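Local structure of uronate isomerase (Caulobacter crescentus, 2Q01) at residues S124-F129 / D152-R157; P199-D204 / P211-R216; N411-N416 / K468-D473. The protein catalyses the interconversion of D-glucuronate with D-fructuronate, and of D-galacturonate with D-tagaturonate, in pentose and glucuronate metabolism. One frame throughout, in Å; residues are numbered along the deposited sequence.

The three contacts lie in separate parts of one TIM-barrel-clan chain, one after another along the sequence, and none touches another. Contact 3 is the innermost, its centre about 13 Å from the centre of the chain, while contacts 1 and 2 lie about 22 and 21 Å out. The centres of contacts 1 and 2 are about 38 Å apart. Contact 3 is nearly equidistant from both, at 28 Å from contact 1 and 29 Å from contact 2 between centres, with nearest atoms about 14 and 13 Å apart. Contact 3 also includes Asn411 of the potassium site, which a second subunit completes; contacts 1 and 2 are intrachain helix-and-loop packing.

Contact 1: S124-F129 / D152-R157; sequences SQVFGF and DAFRPR
The C-terminal end of helix 114-126 packs against the loop that leads into helix 156-162, with Val126 and Phe127 on one side and Phe154 on the other. The two phenylalanine rings have almost parallel planes, 1° apart, yet they are slid so far that they barely overlap, with centroids separated by 5.3 Å. The closest approach is between one carbon of each ring, Phe127 CE2 and Phe154 CE2, at 3.4 Å. With its CA–CB bond pointing at the helix end and CG anti to the carbonyl carbon (chi1 -75°), Phe154 extends its ring to Phe127. Val126 meets the same ring twice. Its CG1 lies 3.9 Å from Phe154 CE2, and its carbonyl O approaches Phe154 CZ at 3.5 Å, at the ring edge and near the ring plane.

Ile145 and Ala148 of helix 138-149 also pack on Phe127, while Arg162 makes a cation-pi contact with Phe154 and a weak hydrogen bond from NH1 to Val126 O.

The contact is thus mainly apolar, with one polar element. An oxygen at the ring edge faces the slightly positive C-H rim, and the guanidinium of Arg162 lies by the ring and makes only a weak bond to that oxygen, an arrangement likely to be mildly favourable electrostatically.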
ATOM      1  N   SER B 124      29.391 -15.663   9.718  1.00 44.78           N
ATOM      2  CA  SER B 124      30.581 -14.829   9.897  1.00 46.67           C
ATOM      3  C   SER B 124      30.839 -14.384  11.334  1.00 50.53           C
ATOM      4  O   SER B 124      31.997 -14.295  11.746  1.00 56.80           O
ATOM      5  CB  SER B 124      30.535 -13.609   8.978  1.00 46.77           C
ATOM      6  OG  SER B 124      29.505 -12.723   9.368  1.00 60.75           O
ATOM      7  N   GLN B 125      29.778 -14.100  12.089  1.00 49.20           N
ATOM      8  CA  GLN B 125      29.931 -13.598  13.461  1.00 47.17           C
ATOM      9  C   GLN B 125      29.869 -14.687  14.531  1.00 48.10           C
ATOM     10  O   GLN B 125      30.583 -14.612  15.528  1.00 52.25           O
ATOM     11  CB  GLN B 125      28.901 -12.505  13.785  1.00 54.93           C
ATOM     12  CG  GLN B 125      28.811 -11.367  12.773  1.00 51.56           C
ATOM     13  CD  GLN B 125      30.054 -10.510  12.742  1.00 61.48           C
ATOM     14  OE1 GLN B 125      30.634 -10.284  11.682  1.00 66.44           O
ATOM     15  NE2 GLN B 125      30.476 -10.031  13.909  1.00 71.34           N
ATOM     16  N   VAL B 126      29.009 -15.685  14.342  1.00 48.46           N
ATOM     17  CA  VAL B 126      28.840 -16.733  15.354  1.00 52.06           C
ATOM     18  C   VAL B 126      29.856 -17.861  15.142  1.00 54.58           C
ATOM     19  O   VAL B 126      30.454 -18.346  16.102  1.00 60.76           O
ATOM     20  CB  VAL B 126      27.367 -17.268  15.427  1.00 47.41           C
ATOM     21  CG1 VAL B 126      27.181 -18.249  16.575  1.00 51.36           C
ATOM     22  CG2 VAL B 126      26.384 -16.122  15.575  1.00 43.93           C
ATOM     23  N   PHE B 127      30.072 -18.251  13.888  1.00 55.35           N
ATOM     24  CA  PHE B 127      30.987 -19.353  13.578  1.00 54.69           C
ATOM     25  C   PHE B 127      32.351 -18.928  13.053  1.00 61.02           C
ATOM     26  O   PHE B 127      33.308 -19.697  13.127  1.00 72.11           O
ATOM     27  CB  PHE B 127      30.349 -20.324  12.590  1.00 46.04           C
ATOM     28  CG  PHE B 127      29.195 -21.083  13.153  1.00 49.86           C
ATOM     29  CD1 PHE B 127      27.910 -20.856  12.687  1.00 47.44           C
ATOM     30  CD2 PHE B 127      29.388 -22.021  14.164  1.00 54.61           C
ATOM     31  CE1 PHE B 127      26.834 -21.554  13.213  1.00 42.00           C
ATOM     32  CE2 PHE B 127      28.313 -22.726  14.694  1.00 41.00           C
ATOM     33  CZ  PHE B 127      27.039 -22.491  14.221  1.00 41.48           C
ATOM     34  N   GLY B 128      32.441 -17.714  12.520  1.00 61.42           N
ATOM     35  CA  GLY B 128      33.704 -17.194  12.013  1.00 58.99           C
ATOM     36  C   GLY B 128      34.138 -17.807  10.694  1.00 59.33           C
ATOM     37  O   GLY B 128      35.329 -18.023  10.475  1.00 66.83           O
ATOM     38  N   PHE B 129      33.173 -18.094   9.822  1.00 56.73           N
ATOM     39  CA  PHE B 129      33.463 -18.544   8.459  1.00 55.18           C
ATOM     40  C   PHE B 129      34.029 -17.406   7.622  1.00 54.48           C
ATOM     41  O   PHE B 129      33.714 -16.238   7.856  1.00 51.21           O
ATOM     42  CB  PHE B 129      32.211 -19.106   7.781  1.00 57.44           C
ATOM     43  CG  PHE B 129      31.902 -20.523   8.160  1.00 49.00           C
ATOM     44  CD1 PHE B 129      30.921 -20.804   9.096  1.00 52.77           C
ATOM     45  CD2 PHE B 129      32.590 -21.579   7.576  1.00 66.48           C
ATOM     46  CE1 PHE B 129      30.628 -22.115   9.454  1.00 48.71           C
ATOM     47  CE2 PHE B 129      32.305 -22.895   7.929  1.00 67.69           C
ATOM     48  CZ  PHE B 129      31.321 -23.160   8.873  1.00 62.41           C
ATOM     49  N   ASP B 152      31.826 -26.592  24.468  1.00 72.46           N
ATOM     50  CA  ASP B 152      31.152 -25.993  25.625  1.00 72.58           C
ATOM     51  C   ASP B 152      30.677 -24.561  25.369  1.00 68.37           C
ATOM     52  O   ASP B 152      29.819 -24.048  26.092  1.00 68.59           O
ATOM     53  CB  ASP B 152      32.071 -26.014  26.855  1.00 76.46           C
ATOM     54  CG  ASP B 152      32.362 -27.424  27.359  1.00 93.42           C
ATOM     55  OD1 ASP B 152      31.499 -28.319  27.212  1.00 99.24           O
ATOM     56  OD2 ASP B 152      33.462 -27.633  27.916  1.00 97.26           O
ATOM     57  N   ALA B 153      31.238 -23.927  24.342  1.00 59.34           N
ATOM     58  CA  ALA B 153      30.927 -22.534  24.012  1.00 63.47           C
ATOM     59  C   ALA B 153      29.631 -22.390  23.213  1.00 57.96           C
ATOM     60  O   ALA B 153      29.119 -21.280  23.036  1.00 58.79           O
ATOM     61  CB  ALA B 153      32.096 -21.898  23.262  1.00 64.86           C
ATOM     62  N   PHE B 154      29.114 -23.520  22.734  1.00 56.64           N
ATOM     63  CA  PHE B 154      27.886 -23.552  21.947  1.00 47.70           C
ATOM     64  C   PHE B 154      26.753 -24.313  22.655  1.00 42.88           C
ATOM     65  O   PHE B 154      25.796 -24.754  22.021  1.00 45.78           O
ATOM     66  CB  PHE B 154      28.159 -24.114  20.550  1.00 40.70           C
ATOM     67  CG  PHE B 154      28.874 -23.150  19.636  1.00 52.06           C
ATOM     68  CD1 PHE B 154      30.260 -22.989  19.704  1.00 52.19           C
ATOM     69  CD2 PHE B 154      28.162 -22.406  18.702  1.00 52.46           C
ATOM     70  CE1 PHE B 154      30.922 -22.099  18.855  1.00 51.46           C
ATOM     71  CE2 PHE B 154      28.814 -21.508  17.855  1.00 50.72           C
ATOM     72  CZ  PHE B 154      30.196 -21.360  17.926  1.00 42.82           C
ATOM     73  N   ARG B 155      26.877 -24.462  23.969  1.00 32.73           N
ATOM     74  CA  ARG B 155      25.782 -24.926  24.803  1.00 39.91           C
ATOM     75  C   ARG B 155      24.776 -23.783  24.866  1.00 45.09           C
ATOM     76  O   ARG B 155      25.182 -22.618  24.900  1.00 50.52           O
ATOM     77  CB  ARG B 155      26.276 -25.271  26.217  1.00 40.71           C
ATOM     78  CG  ARG B 155      27.340 -26.353  26.281  1.00 50.31           C
ATOM     79  CD  ARG B 155      26.814 -27.693  25.793  1.00 72.20           C
ATOM     80  NE  ARG B 155      26.193 -28.459  26.870  1.00 75.91           N
ATOM     81  CZ  ARG B 155      26.738 -29.532  27.434  1.00 65.05           C
ATOM     82  NH1 ARG B 155      27.915 -29.979  27.021  1.00 58.32           N
ATOM     83  NH2 ARG B 155      26.103 -30.163  28.411  1.00 70.24           N
ATOM     84  N   PRO B 156      23.467 -24.104  24.837  1.00 48.54           N
ATOM     85  CA  PRO B 156      22.382 -23.109  24.896  1.00 45.18           C
ATOM     86  C   PRO B 156      22.559 -21.988  25.926  1.00 43.21           C
ATOM     87  O   PRO B 156      22.400 -20.815  25.574  1.00 54.45           O
ATOM     88  CB  PRO B 156      21.156 -23.959  25.222  1.00 34.06           C
ATOM     89  CG  PRO B 156      21.450 -25.264  24.562  1.00 34.35           C
ATOM     90  CD  PRO B 156      22.936 -25.475  24.680  1.00 35.18           C
ATOM     91  N   ARG B 157      22.895 -22.347  27.163  1.00 39.48           N
ATOM     92  CA  ARG B 157      23.130 -21.369  28.232  1.00 40.31           C
ATOM     93  C   ARG B 157      24.361 -20.501  27.970  1.00 43.59           C
ATOM     94  O   ARG B 157      24.347 -19.298  28.239  1.00 44.05           O
ATOM     95  CB  ARG B 157      23.294 -22.068  29.580  1.00 35.94           C
ATOM     96  CG  ARG B 157      22.020 -22.642  30.164  1.00 47.32           C
ATOM     97  CD  ARG B 157      22.285 -23.243  31.542  1.00 32.66           C
ATOM     98  NE  ARG B 157      21.075 -23.816  32.116  1.00 50.42           N
ATOM     99  CZ  ARG B 157      21.029 -24.505  33.250  1.00 52.36           C
ATOM    100  NH1 ARG B 157      22.134 -24.720  33.951  1.00 52.82           N
ATOM    101  NH2 ARG B 157      19.872 -24.979  33.687  1.00 65.21           N
TER

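Contact 2: P199-D204 / P211-R216; sequences PDAVID and PRAFER
Val202 lies over one face of the Phe214 ring, in the connection that follows strand 192-194 of a parallel sheet and leads into helix 210-221, a beta-to-alpha connection in a chain of the TIM-barrel clan. Val202 CB stands 4.3 Å above the ring plane, offset toward the rim, so the valine covers one border of the face instead of its middle. The backbone of Val202 comes closer than its side chain: its carbonyl O is 3.3 Å from Phe214 CZ, and its CA is 3.8 Å from Phe214 CE1.

The phenylalanine reaches this place with a chi1 of -97°, well away from a staggered value, while a chi2 of 90° turns the ring plane perpendicular to the plane through CA, CB and CG. Phe205 meets the ring too, with planes at about 35°, and Val225 packs on it. Replacing Phe214 by an alanine is likely to leave a gap beside Val202 CB and its carbonyl and to take from Phe205 the ring it meets.

Val202 O is also hydrogen-bonded to Tyr231 OH of helix 228-244, so this oxygen of a buried residue has a polar mate besides the ring. On the loop side, Val202 N bonds to Pro199 O within a turn that carries Ala201 and Val202, which both touch helix 210-221. Helix 210-221 contributes Ala213. The methyl carbons Ala201 CB and Ala213 CB touch at 3.8 Å, and Val202 CG1 rests 3.7 Å from Ala213 O.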
ATOM      1  N   PRO B 199      -3.585 -18.630  24.616  1.00 35.04           N
ATOM      2  CA  PRO B 199      -4.737 -19.513  24.814  1.00 36.09           C
ATOM      3  C   PRO B 199      -5.446 -20.015  23.548  1.00 42.05           C
ATOM      4  O   PRO B 199      -6.498 -20.645  23.656  1.00 42.25           O
ATOM      5  CB  PRO B 199      -5.681 -18.657  25.658  1.00 34.25           C
ATOM      6  CG  PRO B 199      -5.379 -17.267  25.259  1.00 41.00           C
ATOM      7  CD  PRO B 199      -3.935 -17.217  24.847  1.00 31.57           C
ATOM      8  N   ASP B 200      -4.853 -19.765  22.379  1.00 46.66           N
ATOM      9  CA  ASP B 200      -5.447 -20.049  21.061  1.00 43.47           C
ATOM     10  C   ASP B 200      -6.112 -21.411  20.878  1.00 42.19           C
ATOM     11  O   ASP B 200      -7.166 -21.501  20.248  1.00 44.30           O
ATOM     12  CB  ASP B 200      -4.393 -19.872  19.960  1.00 49.15           C
ATOM     13  CG  ASP B 200      -3.983 -18.424  19.760  1.00 55.64           C
ATOM     14  OD1 ASP B 200      -4.490 -17.530  20.479  1.00 50.11           O
ATOM     15  OD2 ASP B 200      -3.141 -18.186  18.870  1.00 68.98           O
ATOM     16  N   ALA B 201      -5.497 -22.460  21.421  1.00 44.22           N
ATOM     17  CA  ALA B 201      -5.994 -23.822  21.241  1.00 45.26           C
ATOM     18  C   ALA B 201      -7.265 -24.142  22.046  1.00 46.02           C
ATOM     19  O   ALA B 201      -8.024 -25.036  21.667  1.00 47.27           O
ATOM     20  CB  ALA B 201      -4.895 -24.832  21.533  1.00 43.84           C
ATOM     21  N   VAL B 202      -7.495 -23.415  23.141  1.00 39.69           N
ATOM     22  CA  VAL B 202      -8.698 -23.619  23.961  1.00 36.20           C
ATOM     23  C   VAL B 202      -9.733 -22.517  23.728  1.00 41.59           C
ATOM     24  O   VAL B 202     -10.711 -22.392  24.468  1.00 43.69           O
ATOM     25  CB  VAL B 202      -8.380 -23.780  25.484  1.00 35.80           C
ATOM     26  CG1 VAL B 202      -7.514 -25.001  25.726  1.00 46.03           C
ATOM     27  CG2 VAL B 202      -7.709 -22.545  26.053  1.00 44.16           C
ATOM     28  N   ILE B 203      -9.504 -21.724  22.687  1.00 42.19           N
ATOM     29  CA  ILE B 203     -10.401 -20.627  22.319  1.00 38.85           C
ATOM     30  C   ILE B 203     -10.973 -20.846  20.915  1.00 39.97           C
ATOM     31  O   ILE B 203     -12.159 -20.608  20.681  1.00 37.30           O
ATOM     32  CB  ILE B 203      -9.704 -19.242  22.452  1.00 34.25           C
ATOM     33  CG1 ILE B 203      -9.389 -18.962  23.929  1.00 31.93           C
ATOM     34  CG2 ILE B 203     -10.558 -18.125  21.822  1.00 26.50           C
ATOM     35  CD1 ILE B 203      -8.972 -17.540  24.258  1.00 35.63           C
ATOM     36  N   ASP B 204     -10.133 -21.320  19.994  1.00 42.03           N
ATOM     37  CA  ASP B 204     -10.583 -21.630  18.640  1.00 45.01           C
ATOM     38  C   ASP B 204     -11.177 -23.029  18.589  1.00 49.27           C
ATOM     39  O   ASP B 204     -10.454 -24.020  18.703  1.00 51.97           O
ATOM     40  CB  ASP B 204      -9.433 -21.500  17.638  1.00 48.89           C
ATOM     41  CG  ASP B 204      -9.910 -21.416  16.190  1.00 54.24           C
ATOM     42  OD1 ASP B 204      -9.054 -21.256  15.291  1.00 61.00           O
ATOM     43  OD2 ASP B 204     -11.131 -21.506  15.940  1.00 54.05           O
ATOM     44  N   PRO B 211     -10.069 -30.342  20.949  1.00 59.91           N
ATOM     45  CA  PRO B 211     -10.563 -31.307  21.951  1.00 57.81           C
ATOM     46  C   PRO B 211      -9.511 -31.919  22.890  1.00 53.69           C
ATOM     47  O   PRO B 211      -9.790 -32.107  24.076  1.00 58.32           O
ATOM     48  CB  PRO B 211     -11.223 -32.404  21.099  1.00 57.18           C
ATOM     49  CG  PRO B 211     -10.667 -32.233  19.749  1.00 63.42           C
ATOM     50  CD  PRO B 211     -10.453 -30.769  19.589  1.00 57.81           C
ATOM     51  N   ARG B 212      -8.321 -32.215  22.372  1.00 55.00           N
ATOM     52  CA  ARG B 212      -7.219 -32.666  23.217  1.00 50.67           C
ATOM     53  C   ARG B 212      -6.672 -31.520  24.067  1.00 51.75           C
ATOM     54  O   ARG B 212      -6.278 -31.735  25.211  1.00 52.26           O
ATOM     55  CB  ARG B 212      -6.103 -33.303  22.388  1.00 56.66           C
ATOM     56  CG  ARG B 212      -5.178 -34.212  23.193  1.00 70.46           C
ATOM     57  CD  ARG B 212      -4.511 -35.273  22.321  1.00100.74           C
ATOM     58  NE  ARG B 212      -5.477 -36.205  21.731  1.00112.02           N
ATOM     59  CZ  ARG B 212      -5.161 -37.369  21.167  1.00114.04           C
ATOM     60  NH1 ARG B 212      -6.117 -38.135  20.657  1.00109.98           N
ATOM     61  NH2 ARG B 212      -3.899 -37.776  21.112  1.00115.31           N
ATOM     62  N   ALA B 213      -6.666 -30.310  23.506  1.00 47.10           N
ATOM     63  CA  ALA B 213      -6.232 -29.115  24.223  1.00 41.01           C
ATOM     64  C   ALA B 213      -7.126 -28.810  25.423  1.00 41.76           C
ATOM     65  O   ALA B 213      -6.622 -28.503  26.497  1.00 43.11           O
ATOM     66  CB  ALA B 213      -6.176 -27.920  23.291  1.00 39.97           C
ATOM     67  N   PHE B 214      -8.441 -28.908  25.229  1.00 38.15           N
ATOM     68  CA  PHE B 214      -9.427 -28.722  26.299  1.00 42.10           C
ATOM     69  C   PHE B 214      -9.291 -29.768  27.397  1.00 41.44           C
ATOM     70  O   PHE B 214      -9.536 -29.484  28.572  1.00 45.84           O
ATOM     71  CB  PHE B 214     -10.847 -28.801  25.733  1.00 43.36           C
ATOM     72  CG  PHE B 214     -11.460 -27.473  25.430  1.00 29.85           C
ATOM     73  CD1 PHE B 214     -11.304 -26.884  24.181  1.00 40.10           C
ATOM     74  CD2 PHE B 214     -12.222 -26.819  26.383  1.00 34.85           C
ATOM     75  CE1 PHE B 214     -11.888 -25.655  23.900  1.00 29.32           C
ATOM     76  CE2 PHE B 214     -12.803 -25.596  26.121  1.00 24.81           C
ATOM     77  CZ  PHE B 214     -12.641 -25.010  24.876  1.00 36.94           C
ATOM     78  N   GLU B 215      -8.909 -30.977  26.995  1.00 47.97           N
ATOM     79  CA  GLU B 215      -8.783 -32.112  27.899  1.00 52.38           C
ATOM     80  C   GLU B 215      -7.638 -31.897  28.880  1.00 51.30           C
ATOM     81  O   GLU B 215      -7.832 -32.018  30.091  1.00 57.52           O
ATOM     82  CB  GLU B 215      -8.580 -33.401  27.096  1.00 59.68           C
ATOM     83  CG  GLU B 215      -9.160 -34.649  27.747  1.00 79.41           C
ATOM     84  CD  GLU B 215      -9.132 -35.870  26.831  1.00 96.76           C
ATOM     85  OE1 GLU B 215     -10.042 -36.718  26.950  1.00110.50           O
ATOM     86  OE2 GLU B 215      -8.209 -35.985  25.995  1.00 95.85           O
ATOM     87  N   ARG B 216      -6.459 -31.551  28.360  1.00 46.99           N
ATOM     88  CA  ARG B 216      -5.300 -31.291  29.218  1.00 46.55           C
ATOM     89  C   ARG B 216      -5.305 -29.903  29.869  1.00 43.60           C
ATOM     90  O   ARG B 216      -4.581 -29.677  30.835  1.00 53.60           O
ATOM     91  CB  ARG B 216      -3.966 -31.621  28.524  1.00 44.99           C
ATOM     92  CG  ARG B 216      -3.766 -31.042  27.147  1.00 48.62           C
ATOM     93  CD  ARG B 216      -2.696 -31.817  26.384  1.00 65.09           C
ATOM     94  NE  ARG B 216      -1.344 -31.534  26.868  1.00 83.73           N
ATOM     95  CZ  ARG B 216      -0.387 -30.941  26.153  1.00 82.34           C
ATOM     96  NH1 ARG B 216      -0.614 -30.566  24.899  1.00 80.45           N
ATOM     97  NH2 ARG B 216       0.807 -30.730  26.692  1.00 68.10           N
TER

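Contact 3: N411-N416 / K468-D473; sequences NTVGFN and KAYKLD. With K (potassium ion), chain E.
Val413 and Tyr470 meet through two similar first torsions: chi1 of -57° puts Val413 CG1 opposite its carbonyl carbon, and chi1 of -73° does the same for Tyr470 CG. With its CA–CB bond directed at the end of helix 451-469, the valine divides its branches. CG1 reaches Ala469 CB at 3.7 Å, while CG2 goes to the tyrosine, 4.1 Å from Tyr470 OH. Val413 CB itself lies 4.1 Å from Tyr470 CE1, and the two side chains cross at about a right angle. Ile358 of strand 357-359 packs on both Val413 and Tyr470.

A water bridges the two segments: it donates to Asn416 OD1 at 2.6 Å and is hydrogen-bonded to Tyr470 OH at the same length, joining two groups that are 4.4 Å apart between Asn416 OD1 and Tyr470 OH.

The helix ends here in a Schellman motif with Lys471, at positive phi, as its C-prime residue; Lys471 N bonds to Lys468 O. At the start of segment 411-416, Asn411 OD1 binds the potassium ion at 2.7 Å. A water, the carbonyls of Ala375, Tyr378 and Leu381, and Ser75 O of the second subunit complete the coordination of the ion. The arrangement is thus a capped helix end packed on a loop that also carries Asn411 of an intersubunit potassium site.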
ATOM      1  N   ASN B 411       4.275   5.387  20.856  1.00 37.27           N
ATOM      2  CA  ASN B 411       3.139   4.496  20.691  1.00 31.41           C
ATOM      3  C   ASN B 411       3.539   3.192  19.995  1.00 36.24           C
ATOM      4  O   ASN B 411       2.679   2.429  19.551  1.00 41.87           O
ATOM      5  CB  ASN B 411       2.053   5.190  19.873  1.00 29.15           C
ATOM      6  CG  ASN B 411       1.236   6.167  20.695  1.00 36.07           C
ATOM      7  OD1 ASN B 411       0.818   5.852  21.814  1.00 26.74           O
ATOM      8  ND2 ASN B 411       0.950   7.327  20.133  1.00 28.66           N
ATOM      9  N   THR B 412       4.844   2.962  19.877  1.00 32.00           N
ATOM     10  CA  THR B 412       5.380   1.696  19.376  1.00 30.95           C
ATOM     11  C   THR B 412       6.126   0.977  20.513  1.00 38.20           C
ATOM     12  O   THR B 412       6.352   1.560  21.576  1.00 39.05           O
ATOM     13  CB  THR B 412       6.271   1.881  18.107  1.00 36.39           C
ATOM     14  OG1 THR B 412       7.534   2.462  18.464  1.00 39.33           O
ATOM     15  CG2 THR B 412       5.566   2.757  17.048  1.00 10.28           C
ATOM     16  N   VAL B 413       6.483  -0.291  20.305  1.00 40.44           N
ATOM     17  CA  VAL B 413       7.046  -1.119  21.385  1.00 39.73           C
ATOM     18  C   VAL B 413       8.469  -1.630  21.103  1.00 39.70           C
ATOM     19  O   VAL B 413       8.984  -2.489  21.823  1.00 43.39           O
ATOM     20  CB  VAL B 413       6.105  -2.317  21.756  1.00 35.53           C
ATOM     21  CG1 VAL B 413       4.737  -1.827  22.138  1.00 38.29           C
ATOM     22  CG2 VAL B 413       5.996  -3.327  20.612  1.00 36.24           C
ATOM     23  N   GLY B 414       9.101  -1.097  20.064  1.00 42.77           N
ATOM     24  CA  GLY B 414      10.416  -1.571  19.658  1.00 35.22           C
ATOM     25  C   GLY B 414      10.344  -2.815  18.789  1.00 47.06           C
ATOM     26  O   GLY B 414       9.493  -2.919  17.907  1.00 53.57           O
ATOM     27  N   PHE B 415      11.233  -3.767  19.051  1.00 48.43           N
ATOM     28  CA  PHE B 415      11.412  -4.927  18.185  1.00 42.29           C
ATOM     29  C   PHE B 415      11.311  -6.238  18.958  1.00 42.33           C
ATOM     30  O   PHE B 415      11.809  -6.349  20.078  1.00 50.13           O
ATOM     31  CB  PHE B 415      12.770  -4.827  17.458  1.00 42.09           C
ATOM     32  CG  PHE B 415      13.122  -6.037  16.629  1.00 36.79           C
ATOM     33  CD1 PHE B 415      12.556  -6.226  15.372  1.00 36.08           C
ATOM     34  CD2 PHE B 415      14.032  -6.985  17.102  1.00 33.33           C
ATOM     35  CE1 PHE B 415      12.880  -7.352  14.610  1.00 39.84           C
ATOM     36  CE2 PHE B 415      14.356  -8.114  16.342  1.00 28.58           C
ATOM     37  CZ  PHE B 415      13.786  -8.291  15.097  1.00 31.83           C
ATOM     38  N   ASN B 416      10.649  -7.220  18.353  1.00 44.64           N
ATOM     39  CA  ASN B 416      10.745  -8.608  18.790  1.00 49.84           C
ATOM     40  C   ASN B 416      11.145  -9.494  17.612  1.00 50.02           C
ATOM     41  O   ASN B 416      10.756  -9.232  16.477  1.00 46.05           O
ATOM     42  CB  ASN B 416       9.453  -9.086  19.476  1.00 53.16           C
ATOM     43  CG  ASN B 416       8.252  -9.110  18.547  1.00 53.41           C
ATOM     44  OD1 ASN B 416       7.470  -8.163  18.504  1.00 66.16           O
ATOM     45  ND2 ASN B 416       8.088 -10.204  17.817  1.00 51.73           N
ATOM     46  N   LYS B 468       9.493  -0.844  29.068  1.00 34.56           N
ATOM     47  CA  LYS B 468       8.289  -0.215  29.618  1.00 47.80           C
ATOM     48  C   LYS B 468       7.011  -0.897  29.148  1.00 49.51           C
ATOM     49  O   LYS B 468       6.140  -1.208  29.961  1.00 54.22           O
ATOM     50  CB  LYS B 468       8.238   1.288  29.310  1.00 46.08           C
ATOM     51  CG  LYS B 468       8.804   2.148  30.429  1.00 74.06           C
ATOM     52  CD  LYS B 468       8.598   3.639  30.189  1.00 89.30           C
ATOM     53  CE  LYS B 468       9.265   4.451  31.297  1.00 93.36           C
ATOM     54  NZ  LYS B 468       9.240   5.917  31.042  1.00 88.77           N
ATOM     55  N   ALA B 469       6.937  -1.156  27.843  1.00 54.60           N
ATOM     56  CA  ALA B 469       5.738  -1.696  27.203  1.00 49.09           C
ATOM     57  C   ALA B 469       5.399  -3.104  27.670  1.00 46.65           C
ATOM     58  O   ALA B 469       4.223  -3.438  27.837  1.00 46.69           O
ATOM     59  CB  ALA B 469       5.888  -1.664  25.699  1.00 43.83           C
ATOM     60  N   TYR B 470       6.434  -3.909  27.890  1.00 42.73           N
ATOM     61  CA  TYR B 470       6.271  -5.286  28.346  1.00 29.81           C
ATOM     62  C   TYR B 470       6.482  -5.441  29.848  1.00 40.54           C
ATOM     63  O   TYR B 470       6.690  -6.550  30.323  1.00 40.85           O
ATOM     64  CB  TYR B 470       7.214  -6.215  27.581  1.00 28.52           C
ATOM     65  CG  TYR B 470       6.773  -6.449  26.165  1.00 29.78           C
ATOM     66  CD1 TYR B 470       7.220  -5.631  25.130  1.00 20.81           C
ATOM     67  CD2 TYR B 470       5.891  -7.482  25.856  1.00 29.63           C
ATOM     68  CE1 TYR B 470       6.791  -5.840  23.826  1.00 15.70           C
ATOM     69  CE2 TYR B 470       5.463  -7.699  24.559  1.00 32.86           C
ATOM     70  CZ  TYR B 470       5.919  -6.876  23.550  1.00 21.83           C
ATOM     71  OH  TYR B 470       5.498  -7.098  22.265  1.00 39.29           O
ATOM     72  N   LYS B 471       6.436  -4.323  30.575  1.00 42.54           N
ATOM     73  CA  LYS B 471       6.519  -4.287  32.044  1.00 40.59           C
ATOM     74  C   LYS B 471       7.695  -5.103  32.610  1.00 45.48           C
ATOM     75  O   LYS B 471       7.560  -5.841  33.590  1.00 49.09           O
ATOM     76  CB  LYS B 471       5.173  -4.688  32.672  1.00 38.36           C
ATOM     77  CG  LYS B 471       3.986  -3.813  32.241  1.00 35.36           C
ATOM     78  CD  LYS B 471       2.668  -4.370  32.763  1.00 50.47           C
ATOM     79  CE  LYS B 471       1.494  -3.472  32.392  1.00 67.58           C
ATOM     80  NZ  LYS B 471       0.216  -3.901  33.050  1.00 56.15           N
ATOM     81  N   LEU B 472       8.848  -4.945  31.965  1.00 47.70           N
ATOM     82  CA  LEU B 472      10.057  -5.699  32.272  1.00 50.45           C
ATOM     83  C   LEU B 472      10.984  -4.974  33.250  1.00 59.89           C
ATOM     84  O   LEU B 472      12.125  -5.399  33.468  1.00 62.61           O
ATOM     85  CB  LEU B 472      10.800  -6.007  30.967  1.00 46.08           C
ATOM     86  CG  LEU B 472      10.754  -7.399  30.332  1.00 38.51           C
ATOM     87  CD1 LEU B 472       9.523  -8.182  30.709  1.00 34.89           C
ATOM     88  CD2 LEU B 472      10.841  -7.266  28.833  1.00 37.27           C
ATOM     89  N   ASP B 473      10.478  -3.897  33.851  1.00 69.53           N
ATOM     90  CA  ASP B 473      11.264  -3.034  34.733  1.00 79.87           C
ATOM     91  C   ASP B 473      11.549  -3.630  36.114  1.00 82.97           C
ATOM     92  O   ASP B 473      12.470  -3.184  36.803  1.00 87.24           O
ATOM     93  CB  ASP B 473      10.601  -1.659  34.862  1.00 88.39           C
ATOM     94  CG  ASP B 473      10.774  -0.804  33.611  1.00101.80           C
ATOM     95  OD1 ASP B 473       9.851  -0.020  33.294  1.00110.00           O
ATOM     96  OD2 ASP B 473      11.828  -0.910  32.943  1.00100.37           O
TER
HETATM   97  K     K E 502      -1.512   4.695  22.558  1.00 37.20           K
HETATM   98  O   HOH W   1       7.376  -6.608  20.532  1.00 33.45           O
HETATM   99  O   HOH W   2      -0.315   4.332  24.856  1.00 41.36           O